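Local coordinates for protein - conserved hypothetical (Bacillus anthracis, PDB 4LES) that is of unknown function but folds as a compact single-chain domain rich in antiparallel beta sheet, probably a beta sandwich, at residues K70-N75 with V90-K95; P81-T86 with F131-D136; D108-I113 with V180-K185. All blocks are in the same frame, centred on the assembly; numbering follows the deposited sequence.

Interaction 1 of 3, residues K70-N75 with V90-K95; sequences KEYAVN and VVERDK
Y72 and E92 lean toward each other from neighbouring strands on the same face of a sheet, yet their polar ends meet only through water. The phenol OH lies 2.6 Å from water 1, and that water donates to E92 OE1 at 2.9 Å; OH and OE1 themselves stay 3.8 Å apart. The carboxylate is turned 27° from the ring plane, and both the water and V90 O sit at the edge of the tyrosine ring. The E92 chain is extended throughout, starting from a chi1 of 176°, and this carries the acid along the face to the water. K70 shares the face. Its long chain passes E92 at a slant, CB coming 3.8 Å from OE1, and its end leads away from strand 90-93, as suits an exposed lysine, with NZ 3.1 Å from Y72 OH. Nearer the sheet, Y72 CB rests 4.2 Å from V90 CB; valine, beta-branched, suits this buried strand position. On the reverse face E71 lies beside V91, and its carboxylate forms a salt bridge with R89. The backbones are bound by paired bonds in both directions: K70 with E92 and Y72 with V90 are hydrogen-bonded pairs, while E71 and V91 form the non-hydrogen-bonded pair between them. Strands running 173° apart with this ladder belong to the antiparallel hairpin of 69-79 and 83-96, which forms one side of the four-stranded sheet.

Interaction 2 of 3, residues P81-T86 with F131-D136; sequences PKFDVT and FLPSVD. With EOH (ethanol), chain D.
The start of strand 83-96 packs here against the loop leading into strand 135-139, an outer strand of a second sheet. F83 provides the main surface. L132 CD2 sits over one face of its ring, 3.9 Å from the ring centroid in a CH-pi contact, and is displaced toward the rim beside CD1. P133 follows, its CD 3.6 Å from F83 CD2, while F131 O lies 3.4 Å from F83 CE2. A large flat ring suits this place because it can meet a methyl, a proline ring and a stretch of backbone at once. Next along the strand, V85 divides its two methyls: CG2 reaches P133 CG at 3.6 Å, and CG1, anti to the backbone N (chi1 176°), turns to V135 CG2 at 3.8 Å. The alternation of a beta strand is what aims F83 and V85 together at the 131-135 segment, loop first and then strand, whereas D84 between them points away, its OD1 hydrogen-bonded to H79 ND1; this inward and outward division is consistent with a beta sandwich. P133, buried and short of a backbone N-H, fits an apolar layer well. Toward the solvent end the chemistry changes: K82 stretches out its chain, crossing F131 obliquely, to set NZ over the phenylalanine face, 4.1 Å from the centroid and 29° off the ring normal, a cation-pi contact that uses an exposed aromatic residue.

Interaction 3 of 3, residues D108-I113 with V180-K185; sequences DGHVFI and VYVINK. With EOH (ethanol), chain C.
I113 and I183 meet at the heart of the contact, their CG1 atoms 3.6 Å apart and their side chains crossing at about a right angle. In each, CG1 is anti to the carbonyl carbon (chi1 -60° in I113, -57° in I183), and the two branches belong to a buried layer that L137 and V90 help to cover. On the reverse face F112 is buried against V180, whose CG1 on the partner strand meets F112 CD1 at 3.7 Å, and against A151 of helix 149-158. V182 lies alongside F112 at the exposed margin, its CG2 3.6 Å from F112 CE1. Between these layers V111 exchanges two backbone bonds with I183, and I113 does the same with Y181, so the N-H and C=O of all four have partners.

Toward the G109 and K185 end the contact turns polar and more exposed. H110 and N184 form a non-hydrogen-bonded pair whose side chains diverge. H110 ND1 donates to D108 O at 2.7 Å from above the carbonyl plane, though D108 is poorly ordered and may hold the ring only loosely; NE2 shares a 2.9 Å hydrogen bond with O of an ethanol, probably from the crystallisation liquor. G109 turns the chain with a positive phi of 74°, a conformation glycine adopts easily, and its O accepts K185 N at 2.7 Å. K185 lays its aliphatic chain across V111, CD 3.6 Å from V111 CG1, and its charged end leads away. N184 is the N-cap of helix 185-190, its OD1 accepting K187 N, which suits asparagine where strand passes into helix. Branched aliphatics and paired backbone bonds thus hold the centre, whereas this end relies on the K185 N to G109 O bond and the N184 cap, with the histidine turned to a solvent molecule.

All three contacts are partly buried: V90, F83, I113 and I183 lie inside, while K70 and E71, F131, and G109, V182 and K185 form exposed margins. Interactions 1 and 3 share the four-stranded sheet and touch: R93 N probably bonds to F112 O, and V90 packs on I113, joining the two strand pairs through the sheet's middle. Both are backbone ladders, but interaction 3 buries more surface and has more apolar faces, while interaction 1 carries water and charged groups. Interaction 2, across the chain's centre from both, depends on side chains packed between a strand of that sheet and a loop leading into another. It shares strand 83-96 with interaction 1 and nears interaction 3 at the Y181 hydroxyl.

Interaction 1 of 3, residues K70-N75 with V90-K95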
loop_
_atom_site.group_PDB
_atom_site.type_symbol
_atom_site.label_atom_id
_atom_site.label_comp_id
_atom_site.label_asym_id
_atom_site.label_seq_id
_atom_site.Cartn_x
_atom_site.Cartn_y
_atom_site.Cartn_z
ATOM N N LYS A 70 -3.784 8.326 -11.387
ATOM C CA LYS A 70 -3.659 7.249 -12.353
ATOM C C LYS A 70 -3.682 5.950 -11.580
ATOM O O LYS A 70 -2.911 5.768 -10.605
ATOM C CB LYS A 70 -2.385 7.387 -13.180
ATOM C CG LYS A 70 -2.293 6.323 -14.259
ATOM C CD LYS A 70 -1.211 6.613 -15.282
ATOM C CE LYS A 70 -1.124 5.455 -16.263
ATOM N NZ LYS A 70 0.119 5.522 -17.063
ATOM N N GLU A 71 -4.564 5.045 -11.992
ATOM C CA GLU A 71 -4.776 3.806 -11.253
ATOM C C GLU A 71 -4.304 2.535 -11.964
ATOM O O GLU A 71 -4.483 2.401 -13.165
ATOM C CB GLU A 71 -6.255 3.689 -10.911
ATOM C CG GLU A 71 -6.816 4.971 -10.325
ATOM C CD GLU A 71 -8.272 4.840 -9.923
ATOM O OE1 GLU A 71 -8.705 3.670 -9.701
ATOM O OE2 GLU A 71 -8.980 5.898 -9.816
ATOM N N TYR A 72 -3.718 1.609 -11.183
ATOM C CA TYR A 72 -3.214 0.311 -11.678
ATOM C C TYR A 72 -3.875 -0.813 -10.851
ATOM O O TYR A 72 -3.542 -1.012 -9.663
ATOM C CB TYR A 72 -1.712 0.245 -11.535
ATOM C CG TYR A 72 -0.992 1.325 -12.254
ATOM C CD1 TYR A 72 -0.787 2.555 -11.656
ATOM C CD2 TYR A 72 -0.512 1.130 -13.525
ATOM C CE1 TYR A 72 -0.137 3.573 -12.307
ATOM C CE2 TYR A 72 0.147 2.152 -14.207
ATOM C CZ TYR A 72 0.323 3.373 -13.594
ATOM O OH TYR A 72 0.982 4.407 -14.251
ATOM N N ALA A 73 -4.855 -1.482 -11.438
ATOM C CA ALA A 73 -5.572 -2.568 -10.760
ATOM C C ALA A 73 -4.691 -3.793 -10.646
ATOM O O ALA A 73 -3.954 -4.103 -11.559
ATOM C CB ALA A 73 -6.861 -2.923 -11.496
ATOM N N VAL A 74 -4.710 -4.444 -9.492
ATOM C CA VAL A 74 -3.943 -5.694 -9.299
ATOM C C VAL A 74 -5.001 -6.714 -8.995
ATOM O O VAL A 74 -5.156 -7.670 -9.732
ATOM C CB VAL A 74 -2.898 -5.605 -8.163
ATOM C CG1 VAL A 74 -2.208 -6.946 -7.923
ATOM C CG2 VAL A 74 -1.863 -4.556 -8.493
ATOM N N ASN A 75 -5.753 -6.512 -7.915
ATOM C CA ASN A 75 -6.846 -7.444 -7.563
ATOM C C ASN A 75 -6.447 -8.906 -7.531
ATOM O O ASN A 75 -7.131 -9.758 -8.094
ATOM C CB ASN A 75 -8.042 -7.215 -8.499
ATOM C CG ASN A 75 -8.618 -5.814 -8.351
ATOM O OD1 ASN A 75 -8.854 -5.107 -9.326
ATOM N ND2 ASN A 75 -8.781 -5.390 -7.113
ATOM N N VAL A 90 -2.807 -0.047 -7.113
ATOM C CA VAL A 90 -1.726 0.883 -6.861
ATOM C C VAL A 90 -2.225 2.179 -7.487
ATOM O O VAL A 90 -2.720 2.155 -8.611
ATOM C CB VAL A 90 -0.418 0.444 -7.521
ATOM C CG1 VAL A 90 0.627 1.529 -7.386
ATOM C CG2 VAL A 90 0.067 -0.873 -6.923
ATOM N N VAL A 91 -2.118 3.288 -6.767
ATOM C CA VAL A 91 -2.606 4.579 -7.268
ATOM C C VAL A 91 -1.530 5.652 -7.214
ATOM O O VAL A 91 -0.876 5.821 -6.203
ATOM C CB VAL A 91 -3.781 5.069 -6.416
ATOM C CG1 VAL A 91 -4.313 6.405 -6.936
ATOM C CG2 VAL A 91 -4.887 4.025 -6.443
ATOM N N GLU A 92 -1.367 6.365 -8.317
ATOM C CA GLU A 92 -0.416 7.455 -8.434
ATOM C C GLU A 92 -1.226 8.716 -8.301
ATOM O O GLU A 92 -2.146 8.951 -9.100
ATOM C CB GLU A 92 0.264 7.397 -9.813
ATOM C CG GLU A 92 1.211 8.541 -10.107
ATOM C CD GLU A 92 1.824 8.456 -11.500
ATOM O OE1 GLU A 92 1.348 7.666 -12.343
ATOM O OE2 GLU A 92 2.791 9.200 -11.752
ATOM N N ARG A 93 -0.923 9.524 -7.296
ATOM C CA ARG A 93 -1.687 10.758 -7.082
ATOM C C ARG A 93 -0.914 11.950 -6.557
ATOM O O ARG A 93 0.178 11.822 -6.039
ATOM C CB ARG A 93 -2.908 10.484 -6.194
ATOM C CG ARG A 93 -2.639 9.749 -4.904
ATOM C CD ARG A 93 -3.909 9.086 -4.385
ATOM N NE ARG A 93 -4.786 10.019 -3.708
ATOM C CZ ARG A 93 -6.097 9.865 -3.540
ATOM N NH1 ARG A 93 -6.774 10.796 -2.894
ATOM N NH2 ARG A 93 -6.745 8.822 -4.030
ATOM N N ASP A 94 -1.534 13.112 -6.720
ATOM C CA ASP A 94 -0.978 14.425 -6.324
ATOM C C ASP A 94 -1.156 14.800 -4.850
ATOM O O ASP A 94 -0.546 15.746 -4.384
ATOM C CB ASP A 94 -1.650 15.522 -7.160
ATOM C CG ASP A 94 -3.187 15.557 -6.971
ATOM O OD1 ASP A 94 -3.800 14.520 -6.599
ATOM O OD2 ASP A 94 -3.792 16.621 -7.213
ATOM N N LYS A 95 -2.011 14.091 -4.122
ATOM C CA LYS A 95 -2.239 14.411 -2.719
ATOM C C LYS A 95 -3.025 13.330 -1.981
ATOM O O LYS A 95 -3.625 12.432 -2.602
ATOM C CB LYS A 95 -2.995 15.741 -2.595
ATOM C CG LYS A 95 -4.396 15.684 -3.179
ATOM C CD LYS A 95 -5.167 16.986 -3.028
ATOM C CE LYS A 95 -6.567 16.804 -3.601
ATOM N NZ LYS A 95 -7.416 18.013 -3.457
HETATM O O HOH W 1 2.285 6.609 -14.867
#

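Interaction 2 of 3, residues P81-T86 with F131-D136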
loop_
_atom_site.group_PDB
_atom_site.type_symbol
_atom_site.label_atom_id
_atom_site.label_comp_id
_atom_site.label_asym_id
_atom_site.label_seq_id
_atom_site.Cartn_x
_atom_site.Cartn_y
_atom_site.Cartn_z
ATOM N N PRO A 81 1.988 -18.638 4.583
ATOM C CA PRO A 81 1.594 -19.636 5.579
ATOM C C PRO A 81 0.526 -19.184 6.574
ATOM O O PRO A 81 -0.404 -19.931 6.850
ATOM C CB PRO A 81 2.913 -19.944 6.306
ATOM C CG PRO A 81 3.990 -19.593 5.317
ATOM C CD PRO A 81 3.452 -18.424 4.547
ATOM N N LYS A 82 0.634 -17.972 7.095
ATOM C CA LYS A 82 -0.325 -17.519 8.114
ATOM C C LYS A 82 -1.411 -16.584 7.610
ATOM O O LYS A 82 -2.491 -16.519 8.200
ATOM C CB LYS A 82 0.439 -16.819 9.241
ATOM C CG LYS A 82 1.407 -17.709 9.995
ATOM C CD LYS A 82 2.274 -16.871 10.935
ATOM C CE LYS A 82 3.093 -17.737 11.877
ATOM N NZ LYS A 82 3.900 -16.900 12.803
ATOM N N PHE A 83 -1.129 -15.901 6.499
ATOM C CA PHE A 83 -2.011 -14.895 5.955
ATOM C C PHE A 83 -2.177 -14.939 4.429
ATOM O O PHE A 83 -1.227 -15.212 3.707
ATOM C CB PHE A 83 -1.411 -13.495 6.260
ATOM C CG PHE A 83 -1.149 -13.225 7.732
ATOM C CD1 PHE A 83 -2.124 -12.656 8.535
ATOM C CD2 PHE A 83 0.081 -13.516 8.300
ATOM C CE1 PHE A 83 -1.893 -12.404 9.882
ATOM C CE2 PHE A 83 0.324 -13.278 9.662
ATOM C CZ PHE A 83 -0.663 -12.724 10.453
ATOM N N ASP A 84 -3.385 -14.621 3.960
ATOM C CA ASP A 84 -3.650 -14.402 2.525
ATOM C C ASP A 84 -3.640 -12.900 2.387
ATOM O O ASP A 84 -4.428 -12.220 3.041
ATOM C CB ASP A 84 -5.013 -14.952 2.075
ATOM C CG ASP A 84 -4.972 -16.459 1.808
ATOM O OD1 ASP A 84 -3.855 -17.008 1.661
ATOM O OD2 ASP A 84 -6.058 -17.082 1.760
ATOM N N VAL A 85 -2.742 -12.390 1.558
ATOM C CA VAL A 85 -2.582 -10.969 1.353
ATOM C C VAL A 85 -3.180 -10.560 0.019
ATOM O O VAL A 85 -2.786 -11.073 -1.022
ATOM C CB VAL A 85 -1.090 -10.587 1.371
ATOM C CG1 VAL A 85 -0.921 -9.111 1.067
ATOM C CG2 VAL A 85 -0.466 -10.942 2.716
ATOM N N THR A 86 -4.145 -9.655 0.047
ATOM C CA THR A 86 -4.774 -9.177 -1.174
ATOM C C THR A 86 -4.207 -7.824 -1.519
ATOM O O THR A 86 -4.115 -6.949 -0.650
ATOM C CB THR A 86 -6.285 -9.041 -0.988
ATOM O OG1 THR A 86 -6.827 -10.326 -0.731
ATOM C CG2 THR A 86 -6.943 -8.482 -2.251
ATOM N N PHE A 131 3.517 -10.137 12.370
ATOM C CA PHE A 131 3.838 -11.172 11.395
ATOM C C PHE A 131 3.155 -10.967 10.044
ATOM O O PHE A 131 3.319 -11.780 9.181
ATOM C CB PHE A 131 3.533 -12.553 11.941
ATOM C CG PHE A 131 4.319 -12.901 13.197
ATOM C CD1 PHE A 131 5.688 -12.637 13.286
ATOM C CD2 PHE A 131 3.711 -13.557 14.239
ATOM C CE1 PHE A 131 6.422 -12.984 14.417
ATOM C CE2 PHE A 131 4.442 -13.927 15.377
ATOM C CZ PHE A 131 5.799 -13.631 15.464
ATOM N N LEU A 132 2.383 -9.898 9.851
ATOM C CA LEU A 132 1.795 -9.665 8.516
ATOM C C LEU A 132 2.894 -9.609 7.468
ATOM O O LEU A 132 3.909 -8.981 7.688
ATOM C CB LEU A 132 1.000 -8.375 8.455
ATOM C CG LEU A 132 -0.478 -8.466 8.792
ATOM C CD1 LEU A 132 -1.079 -7.063 8.795
ATOM C CD2 LEU A 132 -1.202 -9.327 7.779
ATOM N N PRO A 133 2.699 -10.274 6.318
ATOM C CA PRO A 133 3.759 -10.235 5.335
ATOM C C PRO A 133 4.062 -8.844 4.804
ATOM O O PRO A 133 3.180 -8.009 4.700
ATOM C CB PRO A 133 3.213 -11.105 4.202
ATOM C CG PRO A 133 2.270 -12.047 4.862
ATOM C CD PRO A 133 1.636 -11.225 5.948
ATOM N N SER A 134 5.315 -8.630 4.436
ATOM C CA SER A 134 5.732 -7.390 3.823
ATOM C C SER A 134 5.076 -7.207 2.440
ATOM O O SER A 134 4.875 -8.172 1.684
ATOM C CB SER A 134 7.241 -7.424 3.613
ATOM O OG SER A 134 7.587 -8.505 2.750
ATOM N N VAL A 135 4.730 -5.969 2.127
ATOM C CA VAL A 135 4.198 -5.606 0.817
ATOM C C VAL A 135 5.013 -4.381 0.454
ATOM O O VAL A 135 4.882 -3.353 1.097
ATOM C CB VAL A 135 2.686 -5.265 0.851
ATOM C CG1 VAL A 135 2.217 -4.807 -0.522
ATOM C CG2 VAL A 135 1.849 -6.456 1.321
ATOM N N ASP A 136 5.871 -4.493 -0.558
ATOM C CA ASP A 136 6.728 -3.383 -0.952
ATOM C C ASP A 136 6.635 -2.999 -2.414
ATOM O O ASP A 136 6.457 -3.838 -3.277
ATOM C CB ASP A 136 8.169 -3.737 -0.710
ATOM C CG ASP A 136 8.473 -3.987 0.748
ATOM O OD1 ASP A 136 8.049 -3.201 1.618
ATOM O OD2 ASP A 136 9.139 -4.978 0.996
HETATM C C1 EOH D . -9.327 -15.867 1.070
HETATM C C2 EOH D . -9.498 -16.904 2.163
HETATM O O EOH D . -8.130 -15.107 1.281
#

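Interaction 3 of 3, residues D108-I113 with V180-K185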
loop_
_atom_site.group_PDB
_atom_site.type_symbol
_atom_site.label_atom_id
_atom_site.label_comp_id
_atom_site.label_asym_id
_atom_site.label_seq_id
_atom_site.Cartn_x
_atom_site.Cartn_y
_atom_site.Cartn_z
ATOM N N ASP A 108 7.794 19.222 -5.197
ATOM C CA ASP A 108 7.995 19.278 -6.675
ATOM C C ASP A 108 8.642 18.052 -7.333
ATOM O O ASP A 108 9.644 17.516 -6.841
ATOM C CB ASP A 108 8.814 20.519 -7.086
ATOM C CG ASP A 108 7.953 21.729 -7.360
ATOM O OD1 ASP A 108 6.720 21.645 -7.177
ATOM O OD2 ASP A 108 8.517 22.763 -7.787
ATOM N N GLY A 109 8.058 17.643 -8.463
ATOM C CA GLY A 109 8.536 16.504 -9.253
ATOM C C GLY A 109 8.259 15.127 -8.674
ATOM O O GLY A 109 8.671 14.123 -9.254
ATOM N N HIS A 110 7.553 15.078 -7.543
ATOM C CA HIS A 110 7.241 13.818 -6.859
ATOM C C HIS A 110 5.736 13.566 -6.757
ATOM O O HIS A 110 4.937 14.492 -6.830
ATOM C CB HIS A 110 7.854 13.814 -5.459
ATOM C CG HIS A 110 9.353 13.892 -5.448
ATOM N ND1 HIS A 110 10.040 15.067 -5.655
ATOM C CD2 HIS A 110 10.295 12.942 -5.223
ATOM C CE1 HIS A 110 11.340 14.838 -5.575
ATOM N NE2 HIS A 110 11.521 13.556 -5.312
ATOM N N VAL A 111 5.365 12.295 -6.607
ATOM C CA VAL A 111 3.961 11.886 -6.468
ATOM C C VAL A 111 3.826 10.913 -5.316
ATOM O O VAL A 111 4.806 10.348 -4.866
ATOM C CB VAL A 111 3.400 11.180 -7.745
ATOM C CG1 VAL A 111 3.223 12.157 -8.875
ATOM C CG2 VAL A 111 4.293 10.033 -8.185
ATOM N N PHE A 112 2.607 10.750 -4.824
ATOM C CA PHE A 112 2.338 9.738 -3.835
ATOM C C PHE A 112 1.984 8.480 -4.603
ATOM O O PHE A 112 1.184 8.539 -5.546
ATOM C CB PHE A 112 1.150 10.100 -2.948
ATOM C CG PHE A 112 1.435 11.174 -1.953
ATOM C CD1 PHE A 112 2.361 10.961 -0.941
ATOM C CD2 PHE A 112 0.747 12.370 -1.986
ATOM C CE1 PHE A 112 2.620 11.940 -0.005
ATOM C CE2 PHE A 112 1.009 13.364 -1.058
ATOM C CZ PHE A 112 1.943 13.148 -0.066
ATOM N N ILE A 113 2.599 7.359 -4.249
ATOM C CA ILE A 113 2.223 6.075 -4.846
ATOM C C ILE A 113 1.593 5.328 -3.702
ATOM O O ILE A 113 2.239 5.135 -2.663
ATOM C CB ILE A 113 3.416 5.281 -5.392
ATOM C CG1 ILE A 113 4.136 6.100 -6.478
ATOM C CG2 ILE A 113 2.951 3.949 -5.982
ATOM C CD1 ILE A 113 3.239 6.490 -7.652
ATOM N N VAL A 180 1.961 4.090 1.573
ATOM C CA VAL A 180 2.057 5.291 0.765
ATOM C C VAL A 180 3.511 5.710 0.631
ATOM O O VAL A 180 4.209 5.921 1.629
ATOM C CB VAL A 180 1.208 6.446 1.345
ATOM C CG1 VAL A 180 1.305 7.685 0.471
ATOM C CG2 VAL A 180 -0.242 6.004 1.484
ATOM N N TYR A 181 3.960 5.830 -0.614
ATOM C CA TYR A 181 5.332 6.222 -0.911
ATOM C C TYR A 181 5.392 7.554 -1.637
ATOM O O TYR A 181 4.441 7.962 -2.305
ATOM C CB TYR A 181 6.001 5.148 -1.771
ATOM C CG TYR A 181 5.809 3.739 -1.260
ATOM C CD1 TYR A 181 4.683 2.997 -1.614
ATOM C CD2 TYR A 181 6.735 3.150 -0.404
ATOM C CE1 TYR A 181 4.499 1.696 -1.156
ATOM C CE2 TYR A 181 6.556 1.843 0.060
ATOM C CZ TYR A 181 5.427 1.126 -0.315
ATOM O OH TYR A 181 5.239 -0.168 0.138
ATOM N N VAL A 182 6.509 8.253 -1.471
ATOM C CA VAL A 182 6.740 9.502 -2.167
ATOM C C VAL A 182 7.812 9.168 -3.200
ATOM O O VAL A 182 8.935 8.856 -2.845
ATOM C CB VAL A 182 7.174 10.632 -1.212
ATOM C CG1 VAL A 182 7.603 11.867 -1.993
ATOM C CG2 VAL A 182 6.030 10.979 -0.269
ATOM N N ILE A 183 7.451 9.223 -4.478
ATOM C CA ILE A 183 8.345 8.825 -5.547
ATOM C C ILE A 183 8.529 9.920 -6.580
ATOM O O ILE A 183 7.624 10.722 -6.798
ATOM C CB ILE A 183 7.755 7.589 -6.281
ATOM C CG1 ILE A 183 7.508 6.447 -5.303
ATOM C CG2 ILE A 183 8.668 7.107 -7.395
ATOM C CD1 ILE A 183 8.772 5.914 -4.656
ATOM N N ASN A 184 9.702 9.947 -7.216
ATOM C CA ASN A 184 9.971 10.892 -8.295
ATOM C C ASN A 184 9.036 10.537 -9.434
ATOM O O ASN A 184 9.061 9.403 -9.918
ATOM C CB ASN A 184 11.419 10.786 -8.757
ATOM C CG ASN A 184 11.765 11.787 -9.847
ATOM O OD1 ASN A 184 11.129 11.854 -10.901
ATOM N ND2 ASN A 184 12.807 12.548 -9.605
ATOM N N LYS A 185 8.228 11.501 -9.873
ATOM C CA LYS A 185 7.232 11.234 -10.906
ATOM C C LYS A 185 7.830 10.724 -12.214
ATOM O O LYS A 185 7.374 9.710 -12.762
ATOM C CB LYS A 185 6.378 12.458 -11.161
ATOM C CG LYS A 185 5.216 12.157 -12.077
ATOM C CD LYS A 185 4.232 13.297 -12.099
ATOM C CE LYS A 185 3.004 12.924 -12.903
ATOM N NZ LYS A 185 1.939 13.947 -12.750
HETATM C C1 EOH C . 14.924 11.574 -5.481
HETATM C C2 EOH C . 14.702 10.260 -6.206
HETATM O O EOH C . 14.129 12.616 -6.065
#